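Local coordinates for multiheme cytochrome cf (Carboxydothermus ferrireducens DSM 11255, PDB 6QVM), which probably passes electrons along its c-type hemes, while anchored in the S-layer, to insoluble extracellular Fe(III), at residues R271-S276 against L280-K285; P291-K296 against Q300-S305. All blocks are in the same frame, centred on the assembly; numbering follows the deposited sequence.

Contact 1: residues R271-S276 against L280-K285; sequences RYVINS and LLFVGK. With HEC (heme c), chain J.
Strands 272-275 and 280-284 run antiparallel, their axes 4.4 Å apart at closest and their directions 155° apart, with Ile274 and Leu281 exchanging both backbone bonds (Ile274 N to Leu281 O, 2.7 Å). At the other end the pairing slips: Arg271 N gives a 2.6 Å bond to Val283 O, to which Tyr272 N adds only a weak one, a classic beta bulge. The Arg271 chain, extended to CD and bent at chi3 (-86°), brings its guanidinium edge to Lys285 O, held side-on by NE and, at 2.9 Å, by NH1. NH1 comes in on a lone pair, NE from above the carbonyl plane. A leucine here would probably leave Lys285 O without either of its guanidinium donors and the chain there less firmly tied. This beta hairpin, whose Asn275-Ser276 end lines a heme c pocket, belongs to a five-stranded antiparallel sheet. On one face Val273 CG2 lies 3.6 Å from Phe282 CE2, and Val273 CG1 sits over the ring near its rim. Leu280 CD2 lies alongside Asn275, 3.2 Å from its OD1; that oxygen takes its hydrogen bond from Lys296 NZ. On the other face Ile274 CG1 meets Val283 CG2 at 4.0 Å, and Trp310 touches both.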
loop_
_atom_site.group_PDB
_atom_site.type_symbol
_atom_site.label_atom_id
_atom_site.label_comp_id
_atom_site.label_asym_id
_atom_site.label_seq_id
_atom_site.Cartn_x
_atom_site.Cartn_y
_atom_site.Cartn_z
ATOM N N ARG A 271 -5.207 -16.336 -21.927
ATOM C CA ARG A 271 -6.148 -16.004 -20.867
ATOM C C ARG A 271 -5.673 -14.795 -20.066
ATOM O O ARG A 271 -6.440 -13.856 -19.834
ATOM C CB ARG A 271 -6.329 -17.216 -19.953
ATOM C CG ARG A 271 -7.597 -17.189 -19.147
ATOM C CD ARG A 271 -7.698 -18.384 -18.251
ATOM N NE ARG A 271 -8.288 -19.554 -18.895
ATOM C CZ ARG A 271 -9.595 -19.720 -19.079
ATOM N NH1 ARG A 271 -10.063 -20.817 -19.651
ATOM N NH2 ARG A 271 -10.442 -18.794 -18.667
ATOM N N TYR A 272 -4.416 -14.810 -19.625
ATOM C CA TYR A 272 -3.858 -13.725 -18.835
ATOM C C TYR A 272 -2.436 -13.427 -19.286
ATOM O O TYR A 272 -1.736 -14.298 -19.806
ATOM C CB TYR A 272 -3.848 -14.055 -17.336
ATOM C CG TYR A 272 -5.213 -14.033 -16.697
ATOM C CD1 TYR A 272 -5.970 -12.870 -16.679
ATOM C CD2 TYR A 272 -5.745 -15.173 -16.112
ATOM C CE1 TYR A 272 -7.214 -12.841 -16.093
ATOM C CE2 TYR A 272 -6.995 -15.157 -15.528
ATOM C CZ TYR A 272 -7.724 -13.986 -15.518
ATOM O OH TYR A 272 -8.969 -13.950 -14.939
ATOM N N VAL A 273 -2.015 -12.182 -19.075
ATOM C CA VAL A 273 -0.636 -11.761 -19.290
ATOM C C VAL A 273 -0.046 -11.376 -17.942
ATOM O O VAL A 273 -0.625 -10.561 -17.214
ATOM C CB VAL A 273 -0.547 -10.585 -20.277
ATOM C CG1 VAL A 273 0.910 -10.185 -20.498
ATOM C CG2 VAL A 273 -1.225 -10.941 -21.590
ATOM N N ILE A 274 1.090 -11.971 -17.602
ATOM C CA ILE A 274 1.802 -11.631 -16.378
ATOM C C ILE A 274 2.732 -10.467 -16.695
ATOM O O ILE A 274 3.624 -10.583 -17.542
ATOM C CB ILE A 274 2.570 -12.839 -15.822
ATOM C CG1 ILE A 274 1.634 -14.045 -15.700
ATOM C CG2 ILE A 274 3.174 -12.508 -14.471
ATOM C CD1 ILE A 274 0.318 -13.739 -14.991
ATOM N N ASN A 275 2.519 -9.342 -16.017
ATOM C CA ASN A 275 3.039 -8.045 -16.441
ATOM C C ASN A 275 4.067 -7.542 -15.433
ATOM O O ASN A 275 3.707 -7.127 -14.327
ATOM C CB ASN A 275 1.884 -7.056 -16.606
ATOM C CG ASN A 275 2.333 -5.701 -17.113
ATOM O OD1 ASN A 275 3.371 -5.575 -17.763
ATOM N ND2 ASN A 275 1.554 -4.671 -16.802
ATOM N N SER A 276 5.346 -7.556 -15.828
ATOM C CA SER A 276 6.451 -7.117 -14.983
ATOM C C SER A 276 7.159 -5.943 -15.656
ATOM O O SER A 276 6.888 -5.660 -16.829
ATOM C CB SER A 276 7.419 -8.279 -14.735
ATOM O OG SER A 276 8.289 -8.465 -15.837
ATOM N N LEU A 280 6.815 -9.766 -20.352
ATOM C CA LEU A 280 5.454 -10.279 -20.326
ATOM C C LEU A 280 5.488 -11.797 -20.432
ATOM O O LEU A 280 6.168 -12.345 -21.306
ATOM C CB LEU A 280 4.632 -9.697 -21.478
ATOM C CG LEU A 280 4.414 -8.184 -21.492
ATOM C CD1 LEU A 280 3.487 -7.805 -22.635
ATOM C CD2 LEU A 280 3.848 -7.705 -20.165
ATOM N N LEU A 281 4.763 -12.467 -19.543
ATOM C CA LEU A 281 4.495 -13.892 -19.645
ATOM C C LEU A 281 3.027 -14.086 -19.998
ATOM O O LEU A 281 2.185 -13.235 -19.699
ATOM C CB LEU A 281 4.828 -14.620 -18.341
ATOM C CG LEU A 281 6.286 -14.608 -17.873
ATOM C CD1 LEU A 281 6.428 -15.458 -16.620
ATOM C CD2 LEU A 281 7.233 -15.095 -18.958
ATOM N N PHE A 282 2.723 -15.206 -20.641
ATOM C CA PHE A 282 1.396 -15.441 -21.185
ATOM C C PHE A 282 0.842 -16.759 -20.664
ATOM O O PHE A 282 1.557 -17.761 -20.582
ATOM C CB PHE A 282 1.431 -15.406 -22.716
ATOM C CG PHE A 282 1.808 -14.055 -23.270
ATOM C CD1 PHE A 282 3.139 -13.678 -23.360
ATOM C CD2 PHE A 282 0.835 -13.147 -23.658
ATOM C CE1 PHE A 282 3.494 -12.438 -23.846
ATOM C CE2 PHE A 282 1.184 -11.897 -24.141
ATOM C CZ PHE A 282 2.517 -11.545 -24.239
ATOM N N VAL A 283 -0.440 -16.738 -20.311
ATOM C CA VAL A 283 -1.103 -17.836 -19.621
ATOM C C VAL A 283 -2.224 -18.354 -20.513
ATOM O O VAL A 283 -3.141 -17.603 -20.868
ATOM C CB VAL A 283 -1.643 -17.387 -18.255
ATOM C CG1 VAL A 283 -2.488 -18.479 -17.626
ATOM C CG2 VAL A 283 -0.486 -16.999 -17.333
ATOM N N GLY A 284 -2.156 -19.635 -20.861
ATOM C CA GLY A 284 -3.101 -20.219 -21.783
ATOM C C GLY A 284 -4.476 -20.445 -21.180
ATOM O O GLY A 284 -4.725 -20.222 -19.996
ATOM N N LYS A 285 -5.388 -20.920 -22.032
ATOM C CA LYS A 285 -6.730 -21.257 -21.583
ATOM C C LYS A 285 -6.730 -22.384 -20.554
ATOM O O LYS A 285 -7.684 -22.489 -19.777
ATOM C CB LYS A 285 -7.601 -21.634 -22.784
ATOM C CG LYS A 285 -7.842 -20.489 -23.750
ATOM C CD LYS A 285 -9.325 -20.227 -23.935
ATOM C CE LYS A 285 -9.568 -18.858 -24.561
ATOM N NZ LYS A 285 -9.290 -17.760 -23.598
HETATM FE FE HEC J . 5.010 -6.495 -3.396
HETATM C CHA HEC J . 6.308 -5.947 -6.493
HETATM C CHB HEC J . 7.105 -4.075 -2.100
HETATM C CHC HEC J . 3.332 -6.638 -0.395
HETATM C CHD HEC J . 3.309 -9.298 -4.488
HETATM N NA HEC J . 6.428 -5.236 -4.146
HETATM C C1A HEC J . 6.848 -5.212 -5.460
HETATM C C2A HEC J . 7.955 -4.284 -5.566
HETATM C C3A HEC J . 8.179 -3.770 -4.353
HETATM C C4A HEC J . 7.228 -4.364 -3.438
HETATM C CMA HEC J . 9.271 -2.743 -3.996
HETATM C CAA HEC J . 8.733 -3.962 -6.860
HETATM C CBA HEC J . 8.123 -2.728 -7.517
HETATM C CGA HEC J . 8.978 -2.339 -8.694
HETATM O O1A HEC J . 9.474 -3.246 -9.420
HETATM O O2A HEC J . 9.157 -1.112 -8.907
HETATM N NB HEC J . 5.192 -5.543 -1.584
HETATM C C1B HEC J . 6.092 -4.536 -1.284
HETATM C C2B HEC J . 5.795 -4.047 0.043
HETATM C C3B HEC J . 4.757 -4.761 0.526
HETATM C C4B HEC J . 4.355 -5.714 -0.497
HETATM C CMB HEC J . 6.609 -2.933 0.741
HETATM C CAB HEC J . 4.084 -4.612 1.915
HETATM C CBB HEC J . 3.521 -3.189 2.160
HETATM N NC HEC J . 3.633 -7.776 -2.578
HETATM C C1C HEC J . 3.008 -7.590 -1.351
HETATM C C2C HEC J . 1.961 -8.592 -1.218
HETATM C C3C HEC J . 1.902 -9.294 -2.376
HETATM C C4C HEC J . 2.986 -8.815 -3.231
HETATM C CMC HEC J . 0.985 -8.691 -0.018
HETATM C CAC HEC J . 0.960 -10.484 -2.737
HETATM C CBC HEC J . -0.547 -10.134 -2.673
HETATM N ND HEC J . 4.837 -7.471 -5.203
HETATM C C1D HEC J . 4.071 -8.620 -5.424
HETATM C C2D HEC J . 4.219 -9.004 -6.807
HETATM C C3D HEC J . 5.152 -7.957 -7.425
HETATM C C4D HEC J . 5.484 -7.044 -6.360
HETATM C CMD HEC J . 3.577 -10.207 -7.524
HETATM C CAD HEC J . 5.619 -7.872 -8.886
HETATM C CBD HEC J . 4.676 -6.863 -9.551
HETATM C CGD HEC J . 4.886 -6.782 -11.041
HETATM O O1D HEC J . 6.006 -7.131 -11.500
HETATM O O2D HEC J . 3.939 -6.361 -11.761
#

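Contact 2: residues P291-K296 against Q300-S305; sequences PYAFDK and QWVADS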
loop_
_atom_site.group_PDB
_atom_site.type_symbol
_atom_site.label_atom_id
_atom_site.label_comp_id
_atom_site.label_asym_id
_atom_site.label_seq_id
_atom_site.Cartn_x
_atom_site.Cartn_y
_atom_site.Cartn_z
ATOM N N PRO A 291 4.862 -20.854 -24.873
ATOM C CA PRO A 291 6.265 -21.011 -25.295
ATOM C C PRO A 291 7.024 -19.705 -25.513
ATOM O O PRO A 291 8.260 -19.741 -25.543
ATOM C CB PRO A 291 6.148 -21.812 -26.603
ATOM C CG PRO A 291 4.759 -21.564 -27.087
ATOM C CD PRO A 291 3.934 -21.470 -25.836
ATOM N N TYR A 292 6.347 -18.565 -25.671
ATOM C CA TYR A 292 7.029 -17.290 -25.861
ATOM C C TYR A 292 6.734 -16.334 -24.714
ATOM O O TYR A 292 5.651 -16.354 -24.125
ATOM C CB TYR A 292 6.623 -16.604 -27.171
ATOM C CG TYR A 292 7.120 -17.256 -28.437
ATOM C CD1 TYR A 292 8.374 -17.852 -28.504
ATOM C CD2 TYR A 292 6.331 -17.259 -29.578
ATOM C CE1 TYR A 292 8.822 -18.440 -29.675
ATOM C CE2 TYR A 292 6.767 -17.838 -30.749
ATOM C CZ TYR A 292 8.012 -18.428 -30.796
ATOM O OH TYR A 292 8.443 -19.008 -31.969
ATOM N N ALA A 293 7.717 -15.494 -24.408
ATOM C CA ALA A 293 7.525 -14.295 -23.613
ATOM C C ALA A 293 7.760 -13.083 -24.505
ATOM O O ALA A 293 8.341 -13.195 -25.587
ATOM C CB ALA A 293 8.473 -14.272 -22.408
ATOM N N PHE A 294 7.297 -11.921 -24.057
ATOM C CA PHE A 294 7.517 -10.676 -24.780
ATOM C C PHE A 294 8.533 -9.844 -24.013
ATOM O O PHE A 294 8.299 -9.483 -22.854
ATOM C CB PHE A 294 6.219 -9.895 -24.973
ATOM C CG PHE A 294 6.335 -8.774 -25.966
ATOM C CD1 PHE A 294 6.659 -7.494 -25.553
ATOM C CD2 PHE A 294 6.127 -9.004 -27.314
ATOM C CE1 PHE A 294 6.772 -6.461 -26.467
ATOM C CE2 PHE A 294 6.244 -7.978 -28.235
ATOM C CZ PHE A 294 6.567 -6.704 -27.811
ATOM N N ASP A 295 9.657 -9.547 -24.656
ATOM C CA ASP A 295 10.701 -8.716 -24.066
ATOM C C ASP A 295 10.411 -7.253 -24.391
ATOM O O ASP A 295 10.407 -6.868 -25.564
ATOM C CB ASP A 295 12.072 -9.141 -24.590
ATOM C CG ASP A 295 13.215 -8.419 -23.903
ATOM O OD1 ASP A 295 13.406 -7.212 -24.167
ATOM O OD2 ASP A 295 13.923 -9.059 -23.095
ATOM N N LYS A 296 10.185 -6.436 -23.358
ATOM C CA LYS A 296 9.771 -5.056 -23.588
ATOM C C LYS A 296 10.895 -4.202 -24.158
ATOM O O LYS A 296 10.626 -3.268 -24.922
ATOM C CB LYS A 296 9.243 -4.441 -22.289
ATOM C CG LYS A 296 7.944 -5.064 -21.797
ATOM C CD LYS A 296 7.437 -4.419 -20.519
ATOM C CE LYS A 296 6.043 -4.920 -20.188
ATOM N NZ LYS A 296 5.536 -4.386 -18.896
ATOM N N GLN A 300 10.286 -7.751 -28.699
ATOM C CA GLN A 300 10.360 -9.014 -29.422
ATOM C C GLN A 300 9.773 -10.174 -28.632
ATOM O O GLN A 300 9.886 -10.235 -27.404
ATOM C CB GLN A 300 11.811 -9.349 -29.778
ATOM C CG GLN A 300 12.115 -9.252 -31.262
ATOM C CD GLN A 300 13.582 -8.985 -31.536
ATOM O OE1 GLN A 300 14.448 -9.788 -31.191
ATOM N NE2 GLN A 300 13.866 -7.838 -32.138
ATOM N N TRP A 301 9.165 -11.106 -29.367
ATOM C CA TRP A 301 8.848 -12.422 -28.835
ATOM C C TRP A 301 10.135 -13.225 -28.688
ATOM O O TRP A 301 10.872 -13.410 -29.662
ATOM C CB TRP A 301 7.876 -13.152 -29.760
ATOM C CG TRP A 301 6.569 -12.469 -29.933
ATOM C CD1 TRP A 301 6.178 -11.705 -30.991
ATOM C CD2 TRP A 301 5.471 -12.483 -29.018
ATOM N NE1 TRP A 301 4.899 -11.244 -30.794
ATOM C CE2 TRP A 301 4.444 -11.702 -29.585
ATOM C CE3 TRP A 301 5.256 -13.078 -27.772
ATOM C CZ2 TRP A 301 3.221 -11.503 -28.948
ATOM C CZ3 TRP A 301 4.052 -12.876 -27.141
ATOM C CH2 TRP A 301 3.044 -12.099 -27.729
ATOM N N VAL A 302 10.402 -13.701 -27.475
ATOM C CA VAL A 302 11.549 -14.556 -27.209
ATOM C C VAL A 302 11.041 -15.879 -26.650
ATOM O O VAL A 302 9.906 -15.989 -26.183
ATOM C CB VAL A 302 12.565 -13.908 -26.243
ATOM C CG1 VAL A 302 13.073 -12.584 -26.804
ATOM C CG2 VAL A 302 11.958 -13.715 -24.861
ATOM N N ALA A 303 11.903 -16.890 -26.704
ATOM C CA ALA A 303 11.547 -18.217 -26.222
ATOM C C ALA A 303 11.572 -18.257 -24.698
ATOM O O ALA A 303 12.464 -17.685 -24.063
ATOM C CB ALA A 303 12.503 -19.262 -26.792
ATOM N N ASP A 304 10.584 -18.936 -24.115
ATOM C CA ASP A 304 10.464 -19.023 -22.667
ATOM C C ASP A 304 10.138 -20.451 -22.267
ATOM O O ASP A 304 9.309 -21.108 -22.902
ATOM C CB ASP A 304 9.389 -18.066 -22.138
ATOM C CG ASP A 304 9.513 -17.819 -20.649
ATOM O OD1 ASP A 304 10.358 -16.988 -20.255
ATOM O OD2 ASP A 304 8.778 -18.465 -19.872
ATOM N N SER A 305 10.781 -20.916 -21.195
ATOM C CA SER A 305 10.718 -22.308 -20.777
ATOM C C SER A 305 9.831 -22.525 -19.558
ATOM O O SER A 305 9.920 -23.579 -18.923
ATOM C CB SER A 305 12.125 -22.836 -20.506
ATOM O OG SER A 305 12.815 -21.982 -19.610
#
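Phe294 and Trp301 meet edge to face across a beta hairpin, strands 292-295 and 300-303, at the border of the five-stranded antiparallel sheet; the strand directions differ by 137°. Val302 N to Ala293 O and Ala293 N to Val302 O close the central hydrogen-bonded pair. Phe294 and Trp301 form the next, non-hydrogen-bonded pair. From Trp301 CB, 4.2 Å from Ala293 O, the torsion that sets CG anti to the carbonyl carbon (chi1 -61°) turns the indole across the partner strand. CE3 rests 3.8 Å from Tyr292 CB, and CD2 and CE2 both lie under Phe294 CD2, which stands 3.8 Å above the middle of the indole. The planes are 82° apart and the centroids of the Phe294 ring and the six-membered ring of Trp301 5.3 Å, a T-shaped pair with phenylalanine as the edge. On the pyrrole edge NE1 bonds to Leu258 O; at the benzo end CZ2 still touches Phe294 CD2, at 4.2 Å, and the indole also meets the Trp259 and Phe282 rings obliquely. On the opposite side of the sheet Ala293 CB packs against CB of Asp304, whose OD2 bonds to His306. Farther on, Asp304 N donates to Pro291 O at 2.8 Å.

In the fold
Contacts 1 and 2 are successive hairpins of one antiparallel sheet, their centres 11 Å apart, joined where strand 279-284 lies beside strand 292-295. Lys296 of contact 2 ties the end of contact 1, its NZ lying 2.7 Å from Asn275 OD1 and 2.8 Å from Ser276 O, both probable hydrogen bonds. Farther along, Phe282 CE1 packs 3.4 Å from Trp301 CZ3, so the aromatic cluster spans both hairpins. The Asn275-Ser276 end of contact 1 meets one heme c, Asn275 O being 2.7 Å from its propionate oxygen O2D; the Leu281 side chain is about 4 Å from another, and in contact 2 the Asp304 side chain is about 7 Å from a heme c.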